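Local coordinates for protein NAD(P)H-FMN oxidoreductase (Bacillus subtilis, PDB 5LVA) that binds flavin mononucleotide in a flavodoxin-like fold and probably works as an NAD(P)H-dependent oxidoreductase that reduces flavins or quinones, at residues A[2-7]-A[30-35]; A[43-48]-A[76-81]; A[99-104]-A[136-141]. All blocks are in the same frame, centred on the assembly; numbering follows the deposited sequence.

Contact 1: residues A[2-7]-A[30-35]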
loop_
_atom_site.group_PDB
_atom_site.type_symbol
_atom_site.label_atom_id
_atom_site.label_comp_id
_atom_site.label_asym_id
_atom_site.label_seq_id
_atom_site.Cartn_x
_atom_site.Cartn_y
_atom_site.Cartn_z
ATOM N N LYS A 2 -7.696 -13.669 -3.377
ATOM C CA LYS A 2 -6.253 -13.598 -3.621
ATOM C C LYS A 2 -5.706 -12.184 -3.470
ATOM O O LYS A 2 -5.965 -11.319 -4.289
ATOM C CB LYS A 2 -5.911 -14.135 -5.006
ATOM C CG LYS A 2 -5.669 -15.618 -5.019
ATOM C CD LYS A 2 -4.750 -16.008 -6.146
ATOM C CE LYS A 2 -5.140 -17.357 -6.717
ATOM N NZ LYS A 2 -5.274 -17.295 -8.201
ATOM N N VAL A 3 -4.921 -11.963 -2.426
ATOM C CA VAL A 3 -4.484 -10.620 -2.102
ATOM C C VAL A 3 -2.978 -10.452 -2.156
ATOM O O VAL A 3 -2.250 -11.097 -1.419
ATOM C CB VAL A 3 -4.971 -10.212 -0.712
ATOM C CG1 VAL A 3 -4.561 -8.795 -0.410
ATOM C CG2 VAL A 3 -6.483 -10.375 -0.607
ATOM N N LEU A 4 -2.521 -9.563 -3.028
ATOM C CA LEU A 4 -1.110 -9.239 -3.144
ATOM C C LEU A 4 -0.782 -8.009 -2.297
ATOM O O LEU A 4 -1.327 -6.941 -2.530
ATOM C CB LEU A 4 -0.752 -9.008 -4.610
ATOM C CG LEU A 4 0.689 -8.687 -4.987
ATOM C CD1 LEU A 4 1.622 -9.850 -4.686
ATOM C CD2 LEU A 4 0.759 -8.325 -6.443
ATOM N N VAL A 5 0.071 -8.164 -1.290
ATOM C CA VAL A 5 0.466 -7.036 -0.456
ATOM C C VAL A 5 1.875 -6.629 -0.799
ATOM O O VAL A 5 2.831 -7.327 -0.466
ATOM C CB VAL A 5 0.411 -7.343 1.065
ATOM C CG1 VAL A 5 0.806 -6.116 1.867
ATOM C CG2 VAL A 5 -0.962 -7.825 1.493
ATOM N N LEU A 6 2.008 -5.491 -1.462
ATOM C CA LEU A 6 3.315 -4.968 -1.789
ATOM C C LEU A 6 3.775 -3.994 -0.715
ATOM O O LEU A 6 3.277 -2.886 -0.642
ATOM C CB LEU A 6 3.277 -4.298 -3.155
ATOM C CG LEU A 6 2.635 -5.160 -4.245
ATOM C CD1 LEU A 6 2.535 -4.411 -5.551
ATOM C CD2 LEU A 6 3.449 -6.404 -4.428
ATOM N N ALA A 7 4.721 -4.412 0.124
ATOM C CA ALA A 7 5.184 -3.559 1.216
ATOM C C ALA A 7 6.408 -2.775 0.804
ATOM O O ALA A 7 7.359 -3.335 0.283
ATOM C CB ALA A 7 5.465 -4.373 2.447
ATOM N N GLY A 30 -4.345 -17.032 1.004
ATOM C CA GLY A 30 -4.749 -16.024 0.046
ATOM C C GLY A 30 -3.796 -14.848 -0.026
ATOM O O GLY A 30 -3.721 -14.177 -1.048
ATOM N N ILE A 31 -3.068 -14.601 1.059
ATOM C CA ILE A 31 -2.152 -13.478 1.111
ATOM C C ILE A 31 -0.787 -13.825 0.553
ATOM O O ILE A 31 -0.171 -14.798 0.956
ATOM C CB ILE A 31 -1.945 -12.962 2.544
ATOM C CG1 ILE A 31 -3.264 -12.573 3.187
ATOM C CG2 ILE A 31 -1.046 -11.757 2.526
ATOM C CD1 ILE A 31 -3.874 -11.390 2.554
ATOM N N THR A 32 -0.327 -13.005 -0.378
ATOM C CA THR A 32 1.052 -13.004 -0.827
ATOM C C THR A 32 1.721 -11.728 -0.330
ATOM O O THR A 32 1.492 -10.663 -0.886
ATOM C CB THR A 32 1.133 -13.058 -2.347
ATOM O OG1 THR A 32 0.273 -14.087 -2.827
ATOM C CG2 THR A 32 2.536 -13.292 -2.820
ATOM N N LEU A 33 2.526 -11.809 0.720
ATOM C CA LEU A 33 3.199 -10.610 1.199
ATOM C C LEU A 33 4.584 -10.539 0.597
ATOM O O LEU A 33 5.238 -11.546 0.424
ATOM C CB LEU A 33 3.264 -10.569 2.726
ATOM C CG LEU A 33 3.752 -9.219 3.261
ATOM C CD1 LEU A 33 2.929 -8.782 4.451
ATOM C CD2 LEU A 33 5.207 -9.271 3.650
ATOM N N ARG A 34 5.001 -9.336 0.235
ATOM C CA ARG A 34 6.305 -9.125 -0.357
ATOM C C ARG A 34 6.949 -7.886 0.244
ATOM O O ARG A 34 6.281 -6.913 0.557
ATOM C CB ARG A 34 6.205 -8.992 -1.872
ATOM C CG ARG A 34 5.761 -10.243 -2.572
ATOM C CD ARG A 34 5.690 -10.041 -4.076
ATOM N NE ARG A 34 7.005 -9.812 -4.656
ATOM C CZ ARG A 34 7.255 -8.940 -5.625
ATOM N NH1 ARG A 34 6.274 -8.208 -6.122
ATOM N NH2 ARG A 34 8.484 -8.791 -6.089
ATOM N N ASP A 35 8.262 -7.960 0.408
ATOM C CA ASP A 35 9.078 -6.886 0.930
ATOM C C ASP A 35 9.932 -6.407 -0.214
ATOM O O ASP A 35 10.988 -6.987 -0.502
ATOM C CB ASP A 35 9.931 -7.391 2.096
ATOM C CG ASP A 35 10.833 -6.329 2.685
ATOM O OD1 ASP A 35 11.028 -5.261 2.088
ATOM O OD2 ASP A 35 11.370 -6.582 3.768
HETATM O O HOH W 1 9.911 -3.228 1.346
#
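Ile31 lays its CD1 against CB of Val3 at 3.6 Å, the two side chains running alongside each other in the same direction. This is the tight part of a contact between two parallel strands, 3-7 and 31-35, of a beta-alpha-beta unit. With CG1 anti to the carbonyl carbon (chi1 -57°), Ile31 sends its longer branch to Val3, while its CG2 meets CG2 of Val5 at 4.1 Å. Five backbone hydrogen bonds set the register, among them Thr32 N to Val3 O, 2.9 Å long, and Arg34 N to Val5 O. The other face carries Leu4, Leu6, Thr32 and Arg34. There Leu4 CD1 lies 4.0 Å from Thr32 CB and also reaches the aliphatic CD of Arg34, whose guanidinium is salt-bridged to Glu50 and Glu39. Leu6 CD2 comes obliquely to that group, 3.8 Å from Arg34 NH1. Packing is looser towards solvent: partly exposed Leu33 brings CD1 no nearer than 4.3 Å to Val5 CG1, and Thr32 spends its OG1 on His57. Strand 31-35 is an outermost strand of the sheet. Strand 3-7 has 59-65 as its other neighbour, helix 156-171 packs on the Val3, Val5 and Ile31 face, and helix 47-56 packs on Leu4 and Arg34.

Contact 2: residues A[43-48]-A[76-81]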
loop_
_atom_site.group_PDB
_atom_site.type_symbol
_atom_site.label_atom_id
_atom_site.label_comp_id
_atom_site.label_asym_id
_atom_site.label_seq_id
_atom_site.Cartn_x
_atom_site.Cartn_y
_atom_site.Cartn_z
ATOM N N GLU A 43 17.255 -1.422 -6.189
ATOM C CA GLU A 43 16.075 -0.816 -6.827
ATOM C C GLU A 43 15.925 -1.171 -8.302
ATOM O O GLU A 43 15.238 -0.474 -9.033
ATOM C CB GLU A 43 16.100 0.705 -6.666
ATOM C CG GLU A 43 15.787 1.167 -5.257
ATOM C CD GLU A 43 16.052 2.637 -5.047
ATOM O OE1 GLU A 43 16.900 3.199 -5.776
ATOM O OE2 GLU A 43 15.435 3.228 -4.138
ATOM N N ALA A 44 16.564 -2.252 -8.739
ATOM C CA ALA A 44 16.410 -2.712 -10.113
ATOM C C ALA A 44 15.250 -3.685 -10.192
ATOM O O ALA A 44 15.384 -4.832 -9.817
ATOM C CB ALA A 44 17.675 -3.351 -10.612
ATOM N N ILE A 45 14.111 -3.214 -10.689
ATOM C CA ILE A 45 12.861 -3.955 -10.590
ATOM C C ILE A 45 12.668 -4.902 -11.764
ATOM O O ILE A 45 12.936 -4.556 -12.901
ATOM C CB ILE A 45 11.667 -2.978 -10.481
ATOM C CG1 ILE A 45 11.796 -2.148 -9.202
ATOM C CG2 ILE A 45 10.333 -3.713 -10.492
ATOM C CD1 ILE A 45 10.652 -1.203 -8.949
ATOM N N ASP A 46 12.236 -6.114 -11.466
ATOM C CA ASP A 46 11.897 -7.091 -12.481
ATOM C C ASP A 46 10.461 -6.815 -12.939
ATOM O O ASP A 46 9.499 -7.273 -12.323
ATOM C CB ASP A 46 12.057 -8.503 -11.913
ATOM C CG ASP A 46 11.993 -9.592 -12.971
ATOM O OD1 ASP A 46 11.185 -9.483 -13.914
ATOM O OD2 ASP A 46 12.747 -10.582 -12.829
ATOM N N VAL A 47 10.324 -6.051 -14.013
ATOM C CA VAL A 47 9.026 -5.552 -14.426
ATOM C C VAL A 47 8.050 -6.685 -14.722
ATOM O O VAL A 47 6.926 -6.687 -14.233
ATOM C CB VAL A 47 9.165 -4.623 -15.649
ATOM C CG1 VAL A 47 7.809 -4.259 -16.218
ATOM C CG2 VAL A 47 9.928 -3.370 -15.253
ATOM N N GLU A 48 8.500 -7.661 -15.493
ATOM C CA GLU A 48 7.647 -8.765 -15.900
ATOM C C GLU A 48 7.179 -9.567 -14.703
ATOM O O GLU A 48 6.035 -9.996 -14.648
ATOM C CB GLU A 48 8.376 -9.669 -16.898
ATOM C CG GLU A 48 7.511 -10.770 -17.455
ATOM C CD GLU A 48 8.202 -11.585 -18.510
ATOM O OE1 GLU A 48 9.444 -11.608 -18.517
ATOM O OE2 GLU A 48 7.508 -12.227 -19.318
ATOM N N LYS A 76 7.161 4.813 -6.035
ATOM C CA LYS A 76 7.067 5.723 -7.176
ATOM C C LYS A 76 7.746 5.145 -8.418
ATOM O O LYS A 76 7.198 5.200 -9.518
ATOM C CB LYS A 76 7.685 7.082 -6.846
ATOM C CG LYS A 76 7.292 8.147 -7.852
ATOM C CD LYS A 76 5.786 8.134 -8.034
ATOM C CE LYS A 76 5.338 8.836 -9.282
ATOM N NZ LYS A 76 5.686 8.191 -10.557
ATOM N N LYS A 77 8.944 4.597 -8.223
ATOM C CA LYS A 77 9.673 3.901 -9.273
ATOM C C LYS A 77 8.936 2.657 -9.759
ATOM O O LYS A 77 8.930 2.353 -10.948
ATOM C CB LYS A 77 11.060 3.516 -8.775
ATOM C CG LYS A 77 11.959 2.956 -9.834
ATOM C CD LYS A 77 13.326 2.695 -9.267
ATOM C CE LYS A 77 14.085 3.974 -9.073
ATOM N NZ LYS A 77 15.475 3.685 -8.612
ATOM N N TRP A 78 8.309 1.946 -8.830
ATOM C CA TRP A 78 7.482 0.803 -9.182
ATOM C C TRP A 78 6.335 1.181 -10.118
ATOM O O TRP A 78 6.103 0.508 -11.114
ATOM C CB TRP A 78 6.922 0.151 -7.926
ATOM C CG TRP A 78 6.285 -1.173 -8.156
ATOM C CD1 TRP A 78 6.861 -2.395 -7.977
ATOM C CD2 TRP A 78 4.943 -1.421 -8.592
ATOM N NE1 TRP A 78 5.968 -3.383 -8.282
ATOM C CE2 TRP A 78 4.781 -2.813 -8.659
ATOM C CE3 TRP A 78 3.862 -0.601 -8.929
ATOM C CZ2 TRP A 78 3.583 -3.406 -9.050
ATOM C CZ3 TRP A 78 2.678 -1.193 -9.324
ATOM C CH2 TRP A 78 2.548 -2.579 -9.375
ATOM N N LEU A 79 5.611 2.245 -9.788
ATOM C CA LEU A 79 4.521 2.706 -10.641
ATOM C C LEU A 79 5.047 3.049 -12.020
ATOM O O LEU A 79 4.527 2.582 -13.024
ATOM C CB LEU A 79 3.821 3.918 -10.022
ATOM C CG LEU A 79 3.206 3.708 -8.637
ATOM C CD1 LEU A 79 2.791 5.022 -8.029
ATOM C CD2 LEU A 79 2.026 2.744 -8.682
ATOM N N ASP A 80 6.097 3.854 -12.052
ATOM C CA ASP A 80 6.667 4.324 -13.300
ATOM C C ASP A 80 7.102 3.189 -14.191
ATOM O O ASP A 80 6.868 3.219 -15.401
ATOM C CB ASP A 80 7.861 5.242 -13.034
ATOM C CG ASP A 80 7.453 6.577 -12.476
ATOM O OD1 ASP A 80 6.237 6.819 -12.358
ATOM O OD2 ASP A 80 8.340 7.388 -12.150
ATOM N N HIS A 81 7.741 2.188 -13.592
ATOM C CA HIS A 81 8.396 1.148 -14.362
ATOM C C HIS A 81 7.494 -0.027 -14.683
ATOM O O HIS A 81 7.677 -0.677 -15.709
ATOM C CB HIS A 81 9.631 0.659 -13.625
ATOM C CG HIS A 81 10.743 1.654 -13.599
ATOM N ND1 HIS A 81 12.053 1.299 -13.381
ATOM C CD2 HIS A 81 10.739 2.997 -13.762
ATOM C CE1 HIS A 81 12.809 2.379 -13.413
ATOM N NE2 HIS A 81 12.036 3.423 -13.641
HETATM O O HOH W 2 16.841 1.884 -10.599
HETATM O O HOH W 3 12.566 -1.623 -13.814
HETATM O O HOH W 4 13.309 -0.361 -12.148
#
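Lys77 NZ is gripped by two groups: OE1 of Glu43, in a weak salt-bridge hydrogen bond of 3.2 Å, and a water 3.0 Å from NZ that it donates to. The same water donates to the backbone O of Glu43, so side chain and main chain of one residue both draw on the ammonium. In this flavodoxin-like fold the contact joins the loop that enters helix 47-56 to helix 73-82, near the protein surface. The two charged side chains cross at about a right angle. Lys77 starts anti to its main-chain nitrogen and bends at chi3 (-75°), which turns NZ up to the carboxylate; nearer the backbone, its CG sits 3.7 Å above the plane of the His81 ring, over the centre. Deeper in, Ile45 supplies the apolar part. Its CD1 rests 3.8 Å from Trp78 CA, beside the helix backbone, and meets the indole obliquely, 4.1 Å from Trp78 CD1. The indole is itself anchored, with NE1 bonded to Glu50 OE1 and the ring edge-to-face with Phe62. Asp46 takes the N-cap of helix 47-56 through its OD1, and the chain then turns into Val47. At the far end both methyls of Val47 straddle one oxygen, CG2 at 3.5 Å and CG1 at 3.6 Å from His81 O.

Contact 3: residues A[99-104]-A[136-141]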
loop_
_atom_site.group_PDB
_atom_site.type_symbol
_atom_site.label_atom_id
_atom_site.label_comp_id
_atom_site.label_asym_id
_atom_site.label_seq_id
_atom_site.Cartn_x
_atom_site.Cartn_y
_atom_site.Cartn_z
ATOM N N LYS A 99 -9.653 -5.324 -11.037
ATOM C CA LYS A 99 -9.019 -5.702 -9.776
ATOM C C LYS A 99 -9.200 -4.612 -8.735
ATOM O O LYS A 99 -9.435 -3.467 -9.078
ATOM C CB LYS A 99 -7.525 -5.992 -9.981
ATOM C CG LYS A 99 -7.240 -7.168 -10.903
ATOM C CD LYS A 99 -5.746 -7.393 -11.103
ATOM C CE LYS A 99 -5.473 -8.548 -12.045
ATOM N NZ LYS A 99 -5.806 -9.871 -11.443
ATOM N N GLU A 100 -9.086 -4.973 -7.462
ATOM C CA GLU A 100 -9.177 -4.005 -6.380
ATOM C C GLU A 100 -7.816 -3.406 -6.058
ATOM O O GLU A 100 -6.783 -4.049 -6.231
ATOM C CB GLU A 100 -9.788 -4.649 -5.135
ATOM C CG GLU A 100 -11.269 -4.936 -5.265
ATOM C CD GLU A 100 -11.827 -5.787 -4.131
ATOM O OE1 GLU A 100 -11.145 -6.737 -3.688
ATOM O OE2 GLU A 100 -12.965 -5.519 -3.696
ATOM N N PHE A 101 -7.840 -2.169 -5.578
ATOM C CA PHE A 101 -6.655 -1.362 -5.353
ATOM C C PHE A 101 -6.825 -0.716 -3.995
ATOM O O PHE A 101 -7.770 0.016 -3.787
ATOM C CB PHE A 101 -6.532 -0.323 -6.473
ATOM C CG PHE A 101 -5.335 0.602 -6.383
ATOM C CD1 PHE A 101 -5.151 1.454 -5.304
ATOM C CD2 PHE A 101 -4.459 0.707 -7.458
ATOM C CE1 PHE A 101 -4.076 2.316 -5.266
ATOM C CE2 PHE A 101 -3.387 1.586 -7.430
ATOM C CZ PHE A 101 -3.194 2.378 -6.335
ATOM N N MET A 102 -5.936 -0.979 -3.053
ATOM C CA MET A 102 -6.039 -0.264 -1.800
ATOM C C MET A 102 -4.672 0.122 -1.233
ATOM O O MET A 102 -3.643 -0.431 -1.598
ATOM C CB MET A 102 -6.860 -1.070 -0.793
ATOM C CG MET A 102 -6.126 -2.011 0.111
ATOM S SD MET A 102 -7.099 -2.355 1.606
ATOM C CE MET A 102 -6.891 -0.784 2.388
ATOM N N VAL A 103 -4.689 1.127 -0.374
ATOM C CA VAL A 103 -3.488 1.650 0.242
ATOM C C VAL A 103 -3.543 1.370 1.727
ATOM O O VAL A 103 -4.566 1.563 2.344
ATOM C CB VAL A 103 -3.340 3.183 -0.008
ATOM C CG1 VAL A 103 -2.221 3.780 0.850
ATOM C CG2 VAL A 103 -3.089 3.449 -1.465
ATOM N N ALA A 104 -2.441 0.905 2.294
ATOM C CA ALA A 104 -2.333 0.772 3.744
ATOM C C ALA A 104 -1.156 1.605 4.200
ATOM O O ALA A 104 -0.025 1.291 3.894
ATOM C CB ALA A 104 -2.168 -0.684 4.157
ATOM N N ASN A 136 -7.654 4.980 -10.767
ATOM C CA ASN A 136 -8.651 5.399 -11.745
ATOM C C ASN A 136 -8.231 5.142 -13.186
ATOM O O ASN A 136 -8.991 4.604 -13.978
ATOM C CB ASN A 136 -8.961 6.882 -11.573
ATOM C CG ASN A 136 -9.805 7.166 -10.361
ATOM O OD1 ASN A 136 -10.445 6.279 -9.817
ATOM N ND2 ASN A 136 -9.827 8.422 -9.940
ATOM N N PHE A 137 -7.006 5.529 -13.514
ATOM C CA PHE A 137 -6.506 5.443 -14.873
ATOM C C PHE A 137 -6.282 4.003 -15.349
ATOM O O PHE A 137 -6.457 3.705 -16.528
ATOM C CB PHE A 137 -5.207 6.232 -14.982
ATOM C CG PHE A 137 -4.786 6.526 -16.389
ATOM C CD1 PHE A 137 -5.395 7.534 -17.107
ATOM C CD2 PHE A 137 -3.759 5.815 -16.982
ATOM C CE1 PHE A 137 -5.005 7.808 -18.393
ATOM C CE2 PHE A 137 -3.363 6.096 -18.262
ATOM C CZ PHE A 137 -3.989 7.090 -18.972
ATOM N N ILE A 138 -5.905 3.107 -14.441
ATOM C CA ILE A 138 -5.537 1.769 -14.867
ATOM C C ILE A 138 -6.700 0.804 -14.782
ATOM O O ILE A 138 -6.587 -0.338 -15.198
ATOM C CB ILE A 138 -4.360 1.221 -14.062
ATOM C CG1 ILE A 138 -4.749 1.044 -12.604
ATOM C CG2 ILE A 138 -3.161 2.136 -14.204
ATOM C CD1 ILE A 138 -3.622 0.594 -11.731
ATOM N N GLY A 139 -7.821 1.261 -14.255
ATOM C CA GLY A 139 -9.035 0.478 -14.309
ATOM C C GLY A 139 -9.375 -0.311 -13.068
ATOM O O GLY A 139 -10.279 -1.138 -13.084
ATOM N N THR A 140 -8.661 -0.067 -11.983
ATOM C CA THR A 140 -8.928 -0.799 -10.758
ATOM C C THR A 140 -9.985 -0.096 -9.913
ATOM O O THR A 140 -10.270 1.076 -10.117
ATOM C CB THR A 140 -7.653 -0.985 -9.948
ATOM O OG1 THR A 140 -6.993 0.271 -9.820
ATOM C CG2 THR A 140 -6.732 -1.923 -10.661
ATOM N N THR A 141 -10.573 -0.822 -8.973
ATOM C CA THR A 141 -11.552 -0.252 -8.065
ATOM C C THR A 141 -10.859 0.236 -6.800
ATOM O O THR A 141 -10.218 -0.554 -6.105
ATOM C CB THR A 141 -12.621 -1.280 -7.699
ATOM O OG1 THR A 141 -13.299 -1.705 -8.884
ATOM C CG2 THR A 141 -13.621 -0.700 -6.706
#
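Thr140 lies against Phe101 and the carbonyl of Lys99, and each of its side-chain atoms finds something there. CB sits 3.2 Å from Lys99 O and 3.7 Å from Phe101 CB. From it OG1 branches into the position between backbone N and carbonyl carbon (chi1 50°), which carries the hydroxyl to Phe101, 3.4 Å from its CB and 3.5 Å from its CD2; its hydrogen-bond partner is Ser135 OG. The methyl CG2, anti to the carbonyl carbon, comes 3.5 Å from Lys99 O. At the same ring atom that OG1 approaches, Ile138 CD1 comes in at the edge, 4.4 Å from Phe101 CD2. With an alanine in place of Thr140, Ser135 OG would probably be left without this hydroxyl mate and a gap would open beside the ring of Phe101. Next door the backbones join as parallel strands 100-106 and 141-148: Thr141 N gives a 2.9 Å bond to Lys99 O, and Phe101 N answers to Thr141 O. Gly139, at positive phi, ends helix 129-138 and swings the chain into this strand. The chemistry is mixed: main-chain bonds fix the strand start, while the Thr140 hydroxyl, bonded to Ser135, lies against the carbons of buried Phe101.

Contacts 1 and 3 belong to the same parallel sheet, their centres 15 Å apart; contact 1 pairs strand 31-35 at one edge with 3-7, contact 3 brings in strand 141-148 at the other. Contact 2 sits off the sheet, 17 Å from each by centres, yet touches contact 1 where Leu6 CD1 meets Trp78 CZ2 at 3.8 Å. Glu50 also ties these two, taking both Arg34 and Trp78. Phe62, on the strand between, meets Leu6, Trp78 and Phe101 and so links all three. Contact 1 lies nearer the flavin than contact 2 does: the side chain of Ala7 is about 9 Å from bound FMN, that of Glu43 about 13 Å. Contact 3 lies away from the binding residues.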